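Local coordinates for protein 11R-lipoxygenase (Gersemia fruticosa, PDB 3VF1) that is a calcium-dependent, non-heme iron dioxygenase that probably inserts molecular oxygen into polyunsaturated fatty acids, at residues K489-N501 against I673-L687. Sequence-based numbering, arbitrary orientation.
With FRU (beta-D-fructofuranose), chain C.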
loop_
_atom_site.group_PDB
_atom_site.type_symbol
_atom_site.label_atom_id
_atom_site.label_comp_id
_atom_site.label_asym_id
_atom_site.label_seq_id
_atom_site.Cartn_x
_atom_site.Cartn_y
_atom_site.Cartn_z
ATOM N N LYS A 489 -15.338 -11.810 -15.963
ATOM C CA LYS A 489 -13.932 -11.641 -16.328
ATOM C C LYS A 489 -13.309 -10.439 -15.620
ATOM O O LYS A 489 -12.406 -9.790 -16.146
ATOM C CB LYS A 489 -13.789 -11.526 -17.848
ATOM C CG LYS A 489 -14.403 -12.708 -18.589
ATOM C CD LYS A 489 -14.228 -12.615 -20.094
ATOM C CE LYS A 489 -12.875 -13.145 -20.534
ATOM N NZ LYS A 489 -12.783 -13.265 -22.015
ATOM N N PHE A 490 -13.806 -10.160 -14.419
ATOM C CA PHE A 490 -13.254 -9.129 -13.552
ATOM C C PHE A 490 -12.364 -9.833 -12.528
ATOM O O PHE A 490 -12.773 -10.080 -11.394
ATOM C CB PHE A 490 -14.394 -8.380 -12.862
ATOM C CG PHE A 490 -13.974 -7.121 -12.149
ATOM C CD1 PHE A 490 -12.651 -6.707 -12.121
ATOM C CD2 PHE A 490 -14.921 -6.347 -11.501
ATOM C CE1 PHE A 490 -12.292 -5.544 -11.459
ATOM C CE2 PHE A 490 -14.565 -5.191 -10.840
ATOM C CZ PHE A 490 -13.251 -4.789 -10.819
ATOM N N TYR A 491 -11.148 -10.164 -12.942
ATOM C CA TYR A 491 -10.281 -11.045 -12.167
ATOM C C TYR A 491 -9.814 -10.424 -10.854
ATOM O O TYR A 491 -9.663 -11.126 -9.857
ATOM C CB TYR A 491 -9.082 -11.472 -13.014
ATOM C CG TYR A 491 -9.488 -12.157 -14.297
ATOM C CD1 TYR A 491 -10.503 -13.104 -14.306
ATOM C CD2 TYR A 491 -8.875 -11.843 -15.503
ATOM C CE1 TYR A 491 -10.886 -13.732 -15.473
ATOM C CE2 TYR A 491 -9.254 -12.463 -16.679
ATOM C CZ TYR A 491 -10.260 -13.407 -16.657
ATOM O OH TYR A 491 -10.643 -14.030 -17.821
ATOM N N TYR A 492 -9.580 -9.116 -10.850
ATOM C CA TYR A 492 -9.237 -8.426 -9.613
ATOM C C TYR A 492 -10.327 -8.641 -8.570
ATOM O O TYR A 492 -10.042 -8.884 -7.403
ATOM C CB TYR A 492 -9.065 -6.927 -9.845
ATOM C CG TYR A 492 -9.246 -6.121 -8.578
ATOM C CD1 TYR A 492 -10.500 -5.662 -8.202
ATOM C CD2 TYR A 492 -8.169 -5.838 -7.745
ATOM C CE1 TYR A 492 -10.680 -4.936 -7.042
ATOM C CE2 TYR A 492 -8.338 -5.111 -6.580
ATOM C CZ TYR A 492 -9.597 -4.662 -6.235
ATOM O OH TYR A 492 -9.773 -3.938 -5.078
ATOM N N LYS A 493 -11.579 -8.539 -9.001
ATOM C CA LYS A 493 -12.715 -8.655 -8.093
ATOM C C LYS A 493 -12.802 -10.048 -7.483
ATOM O O LYS A 493 -13.014 -10.192 -6.281
ATOM C CB LYS A 493 -14.015 -8.314 -8.826
ATOM C CG LYS A 493 -15.281 -8.644 -8.048
ATOM C CD LYS A 493 -15.849 -10.005 -8.422
ATOM C CE LYS A 493 -16.321 -10.036 -9.868
ATOM N NZ LYS A 493 -16.942 -11.334 -10.240
ATOM N N ASP A 494 -12.632 -11.074 -8.311
ATOM C CA ASP A 494 -12.708 -12.452 -7.839
ATOM C C ASP A 494 -11.620 -12.745 -6.810
ATOM O O ASP A 494 -11.887 -13.336 -5.762
ATOM C CB ASP A 494 -12.589 -13.429 -9.008
ATOM C CG ASP A 494 -13.802 -13.403 -9.917
ATOM O OD1 ASP A 494 -14.904 -13.072 -9.435
ATOM O OD2 ASP A 494 -13.655 -13.721 -11.116
ATOM N N ASP A 495 -10.396 -12.329 -7.114
ATOM C CA ASP A 495 -9.257 -12.615 -6.247
ATOM C C ASP A 495 -9.289 -11.773 -4.976
ATOM O O ASP A 495 -9.011 -12.272 -3.886
ATOM C CB ASP A 495 -7.945 -12.377 -6.997
ATOM C CG ASP A 495 -7.796 -13.277 -8.211
ATOM O OD1 ASP A 495 -8.423 -14.361 -8.229
ATOM O OD2 ASP A 495 -7.056 -12.905 -9.148
ATOM N N ALA A 496 -9.624 -10.494 -5.119
ATOM C CA ALA A 496 -9.692 -9.589 -3.978
ATOM C C ALA A 496 -10.749 -10.042 -2.971
ATOM O O ALA A 496 -10.579 -9.871 -1.765
ATOM C CB ALA A 496 -9.981 -8.171 -4.447
ATOM N N LEU A 497 -11.838 -10.621 -3.466
ATOM C CA LEU A 497 -12.925 -11.062 -2.598
ATOM C C LEU A 497 -12.561 -12.336 -1.839
ATOM O O LEU A 497 -13.023 -12.546 -0.718
ATOM C CB LEU A 497 -14.212 -11.270 -3.400
ATOM C CG LEU A 497 -14.960 -9.996 -3.801
ATOM C CD1 LEU A 497 -16.185 -10.337 -4.638
ATOM C CD2 LEU A 497 -15.363 -9.193 -2.574
ATOM N N LEU A 498 -11.739 -13.184 -2.448
ATOM C CA LEU A 498 -11.243 -14.374 -1.769
ATOM C C LEU A 498 -10.311 -13.972 -0.631
ATOM O O LEU A 498 -10.398 -14.501 0.476
ATOM C CB LEU A 498 -10.493 -15.283 -2.744
ATOM C CG LEU A 498 -11.322 -15.995 -3.815
ATOM C CD1 LEU A 498 -10.413 -16.797 -4.730
ATOM C CD2 LEU A 498 -12.373 -16.893 -3.180
ATOM N N LEU A 499 -9.420 -13.028 -0.917
ATOM C CA LEU A 499 -8.423 -12.587 0.048
ATOM C C LEU A 499 -9.067 -11.823 1.193
ATOM O O LEU A 499 -8.685 -11.984 2.350
ATOM C CB LEU A 499 -7.381 -11.708 -0.642
ATOM C CG LEU A 499 -6.442 -12.460 -1.585
ATOM C CD1 LEU A 499 -5.929 -11.553 -2.687
ATOM C CD2 LEU A 499 -5.286 -13.055 -0.798
ATOM N N TRP A 500 -10.045 -10.987 0.864
ATOM C CA TRP A 500 -10.769 -10.221 1.870
ATOM C C TRP A 500 -11.413 -11.150 2.894
ATOM O O TRP A 500 -11.274 -10.952 4.099
ATOM C CB TRP A 500 -11.842 -9.358 1.207
ATOM C CG TRP A 500 -12.713 -8.642 2.186
ATOM C CD1 TRP A 500 -13.845 -9.120 2.778
ATOM C CD2 TRP A 500 -12.524 -7.316 2.692
ATOM N NE1 TRP A 500 -14.374 -8.174 3.622
ATOM C CE2 TRP A 500 -13.582 -7.056 3.586
ATOM C CE3 TRP A 500 -11.565 -6.325 2.476
ATOM C CZ2 TRP A 500 -13.707 -5.846 4.263
ATOM C CZ3 TRP A 500 -11.690 -5.123 3.149
ATOM C CH2 TRP A 500 -12.754 -4.894 4.031
ATOM N N ASN A 501 -12.116 -12.166 2.405
ATOM C CA ASN A 501 -12.811 -13.108 3.274
ATOM C C ASN A 501 -11.849 -13.980 4.076
ATOM O O ASN A 501 -12.143 -14.361 5.207
ATOM C CB ASN A 501 -13.755 -13.989 2.452
ATOM C CG ASN A 501 -14.992 -13.241 1.991
ATOM O OD1 ASN A 501 -15.549 -12.427 2.729
ATOM N ND2 ASN A 501 -15.431 -13.515 0.768
ATOM N N ILE A 673 -6.369 -19.396 -8.209
ATOM C CA ILE A 673 -5.896 -18.398 -9.158
ATOM C C ILE A 673 -5.063 -19.047 -10.253
ATOM O O ILE A 673 -5.168 -18.684 -11.424
ATOM C CB ILE A 673 -5.051 -17.321 -8.457
ATOM C CG1 ILE A 673 -5.933 -16.490 -7.522
ATOM C CG2 ILE A 673 -4.371 -16.426 -9.483
ATOM C CD1 ILE A 673 -5.162 -15.522 -6.647
ATOM N N THR A 674 -4.237 -20.012 -9.866
ATOM C CA THR A 674 -3.372 -20.704 -10.811
ATOM C C THR A 674 -4.191 -21.498 -11.823
ATOM O O THR A 674 -3.901 -21.484 -13.017
ATOM C CB THR A 674 -2.404 -21.655 -10.090
ATOM O OG1 THR A 674 -1.464 -20.892 -9.325
ATOM C CG2 THR A 674 -1.651 -22.519 -11.088
ATOM N N GLU A 675 -5.217 -22.190 -11.340
ATOM C CA GLU A 675 -6.060 -23.000 -12.210
ATOM C C GLU A 675 -6.837 -22.134 -13.200
ATOM O O GLU A 675 -7.019 -22.515 -14.357
ATOM C CB GLU A 675 -7.016 -23.858 -11.380
ATOM C CG GLU A 675 -6.323 -25.000 -10.649
ATOM C CD GLU A 675 -7.267 -25.794 -9.769
ATOM O OE1 GLU A 675 -8.332 -25.255 -9.394
ATOM O OE2 GLU A 675 -6.945 -26.959 -9.454
ATOM N N ARG A 676 -7.289 -20.970 -12.747
ATOM C CA ARG A 676 -8.000 -20.044 -13.622
ATOM C C ARG A 676 -7.055 -19.463 -14.668
ATOM O O ARG A 676 -7.418 -19.322 -15.835
ATOM C CB ARG A 676 -8.622 -18.906 -12.814
ATOM C CG ARG A 676 -9.323 -17.866 -13.674
ATOM C CD ARG A 676 -9.422 -16.539 -12.963
ATOM N NE ARG A 676 -8.108 -15.956 -12.710
ATOM C CZ ARG A 676 -7.877 -14.984 -11.831
ATOM N NH1 ARG A 676 -8.874 -14.483 -11.111
ATOM N NH2 ARG A 676 -6.648 -14.516 -11.666
ATOM N N ASN A 677 -5.843 -19.127 -14.239
ATOM C CA ASN A 677 -4.853 -18.518 -15.119
ATOM C C ASN A 677 -4.278 -19.503 -16.130
ATOM O O ASN A 677 -3.491 -19.123 -16.997
ATOM C CB ASN A 677 -3.711 -17.922 -14.292
ATOM C CG ASN A 677 -4.098 -16.627 -13.607
ATOM O OD1 ASN A 677 -5.235 -16.167 -13.714
ATOM N ND2 ASN A 677 -3.150 -16.033 -12.892
ATOM N N GLN A 678 -4.670 -20.767 -16.020
ATOM C CA GLN A 678 -4.121 -21.806 -16.880
ATOM C C GLN A 678 -4.433 -21.547 -18.351
ATOM O O GLN A 678 -5.595 -21.420 -18.738
ATOM C CB GLN A 678 -4.667 -23.176 -16.473
ATOM C CG GLN A 678 -3.968 -24.339 -17.157
ATOM C CD GLN A 678 -2.490 -24.415 -16.815
ATOM O OE1 GLN A 678 -1.640 -24.485 -17.705
ATOM N NE2 GLN A 678 -2.177 -24.407 -15.523
ATOM N N GLY A 679 -3.383 -21.464 -19.164
ATOM C CA GLY A 679 -3.532 -21.344 -20.602
ATOM C C GLY A 679 -3.782 -19.932 -21.100
ATOM O O GLY A 679 -4.042 -19.731 -22.284
ATOM N N MET A 680 -3.709 -18.952 -20.205
ATOM C CA MET A 680 -3.911 -17.560 -20.588
ATOM C C MET A 680 -2.620 -16.948 -21.112
ATOM O O MET A 680 -1.524 -17.340 -20.706
ATOM C CB MET A 680 -4.410 -16.737 -19.400
ATOM C CG MET A 680 -5.825 -17.062 -18.961
ATOM S SD MET A 680 -6.410 -15.936 -17.683
ATOM C CE MET A 680 -8.119 -16.461 -17.524
ATOM N N VAL A 681 -2.756 -15.985 -22.018
ATOM C CA VAL A 681 -1.605 -15.262 -22.542
ATOM C C VAL A 681 -1.150 -14.216 -21.535
ATOM O O VAL A 681 0.042 -14.064 -21.275
ATOM C CB VAL A 681 -1.934 -14.569 -23.877
ATOM C CG1 VAL A 681 -0.780 -13.677 -24.311
ATOM C CG2 VAL A 681 -2.250 -15.602 -24.949
ATOM N N SER A 682 -2.113 -13.497 -20.969
ATOM C CA SER A 682 -1.826 -12.477 -19.971
ATOM C C SER A 682 -2.636 -12.730 -18.701
ATOM O O SER A 682 -3.658 -12.084 -18.469
ATOM C CB SER A 682 -2.143 -11.087 -20.524
ATOM O OG SER A 682 -1.777 -10.080 -19.597
ATOM N N PRO A 683 -2.183 -13.681 -17.873
ATOM C CA PRO A 683 -2.891 -14.012 -16.633
ATOM C C PRO A 683 -2.842 -12.880 -15.611
ATOM O O PRO A 683 -1.862 -12.136 -15.563
ATOM C CB PRO A 683 -2.122 -15.227 -16.107
ATOM C CG PRO A 683 -0.762 -15.098 -16.695
ATOM C CD PRO A 683 -0.968 -14.495 -18.047
ATOM N N TYR A 684 -3.895 -12.751 -14.811
ATOM C CA TYR A 684 -3.903 -11.788 -13.719
ATOM C C TYR A 684 -3.223 -12.420 -12.508
ATOM O O TYR A 684 -3.739 -13.371 -11.920
ATOM C CB TYR A 684 -5.332 -11.369 -13.375
ATOM C CG TYR A 684 -5.393 -10.265 -12.347
ATOM C CD1 TYR A 684 -5.230 -8.939 -12.717
ATOM C CD2 TYR A 684 -5.605 -10.549 -11.006
ATOM C CE1 TYR A 684 -5.279 -7.925 -11.781
ATOM C CE2 TYR A 684 -5.655 -9.544 -10.063
ATOM C CZ TYR A 684 -5.493 -8.231 -10.457
ATOM O OH TYR A 684 -5.541 -7.223 -9.520
ATOM N N THR A 685 -2.063 -11.887 -12.138
ATOM C CA THR A 685 -1.195 -12.544 -11.167
ATOM C C THR A 685 -0.834 -11.664 -9.976
ATOM O O THR A 685 -0.018 -12.049 -9.142
ATOM C CB THR A 685 0.119 -12.969 -11.840
ATOM O OG1 THR A 685 0.780 -11.812 -12.368
ATOM C CG2 THR A 685 -0.154 -13.950 -12.970
ATOM N N TRP A 686 -1.444 -10.488 -9.892
ATOM C CA TRP A 686 -1.016 -9.483 -8.926
ATOM C C TRP A 686 -1.581 -9.707 -7.525
ATOM O O TRP A 686 -1.162 -9.046 -6.576
ATOM C CB TRP A 686 -1.389 -8.091 -9.438
ATOM C CG TRP A 686 -0.963 -7.886 -10.850
ATOM C CD1 TRP A 686 -1.772 -7.712 -11.935
ATOM C CD2 TRP A 686 0.379 -7.865 -11.343
ATOM N NE1 TRP A 686 -1.014 -7.575 -13.074
ATOM C CE2 TRP A 686 0.310 -7.666 -12.737
ATOM C CE3 TRP A 686 1.634 -7.991 -10.741
ATOM C CZ2 TRP A 686 1.446 -7.587 -13.535
ATOM C CZ3 TRP A 686 2.762 -7.913 -11.536
ATOM C CH2 TRP A 686 2.660 -7.712 -12.917
ATOM N N LEU A 687 -2.522 -10.635 -7.393
ATOM C CA LEU A 687 -3.100 -10.944 -6.090
ATOM C C LEU A 687 -2.848 -12.393 -5.684
ATOM O O LEU A 687 -3.502 -12.916 -4.787
ATOM C CB LEU A 687 -4.599 -10.631 -6.076
ATOM C CG LEU A 687 -4.946 -9.143 -5.985
ATOM C CD1 LEU A 687 -6.452 -8.947 -5.999
ATOM C CD2 LEU A 687 -4.337 -8.520 -4.735
HETATM C C1 FRU C . -17.212 -13.313 -6.178
HETATM C C2 FRU C . -18.295 -14.003 -6.996
HETATM C C3 FRU C . -18.079 -15.508 -7.049
HETATM C C4 FRU C . -18.441 -15.879 -8.471
HETATM C C5 FRU C . -18.185 -14.603 -9.257
HETATM C C6 FRU C . -19.206 -14.455 -10.378
HETATM O O1 FRU C . -15.949 -13.582 -6.743
HETATM O O2 FRU C . -19.559 -13.769 -6.415
HETATM O O3 FRU C . -18.898 -16.185 -6.122
HETATM O O4 FRU C . -17.679 -16.958 -8.958
HETATM O O5 FRU C . -18.263 -13.530 -8.333
HETATM O O6 FRU C . -18.606 -13.925 -11.536
HETATM O O HOH W 1 -4.072 -12.838 -8.956
#
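One face of the Y684 ring rests on the start of helix 491-514, with the backbone N of Y492 4.0 Å above its plane, and the opposite face takes the backbone N of W686. D495 OD2 sits at the ring's edge, near its plane, and Y684 OH meets the Y492 ring in plane at its edge. The R676 guanidinium has Y491 CB and CG over one face, its plane 44° from that of the Y491 ring. At the guanidinium edge, NH2 reaches the syn lone pair of D495 OD2 (3.0 Å). R676 NH1 lies 2.9 Å from D495 OD1, completing the salt bridge, its bond to OD2 being weak. A bend at chi3 (64°) turns the guanidinium side-on to N677 OD1, which accepts from both NE and NH2, two bonds that hold the guanidinium against rotation. N677 ND2 in turn donates to Y684 O. This is the helical catalytic domain of a lipoxygenase: helix 653-676 leads into a type II beta turn, N677 to M680, and the chain continues toward its C-terminal iron ligand, I698. One water links D495 OD2, Y684 O and L687 N. One turn along from Y492, A496 CB packs 3.9 Å from L687 CD1, and L687 CB meets L499 CD1. M680 makes an oblique Met-aromatic contact with Y491, SD lying 5.2 Å from the ring centroid. Beside D495, D494 OD1 accepts from K493 NZ and fructose O1.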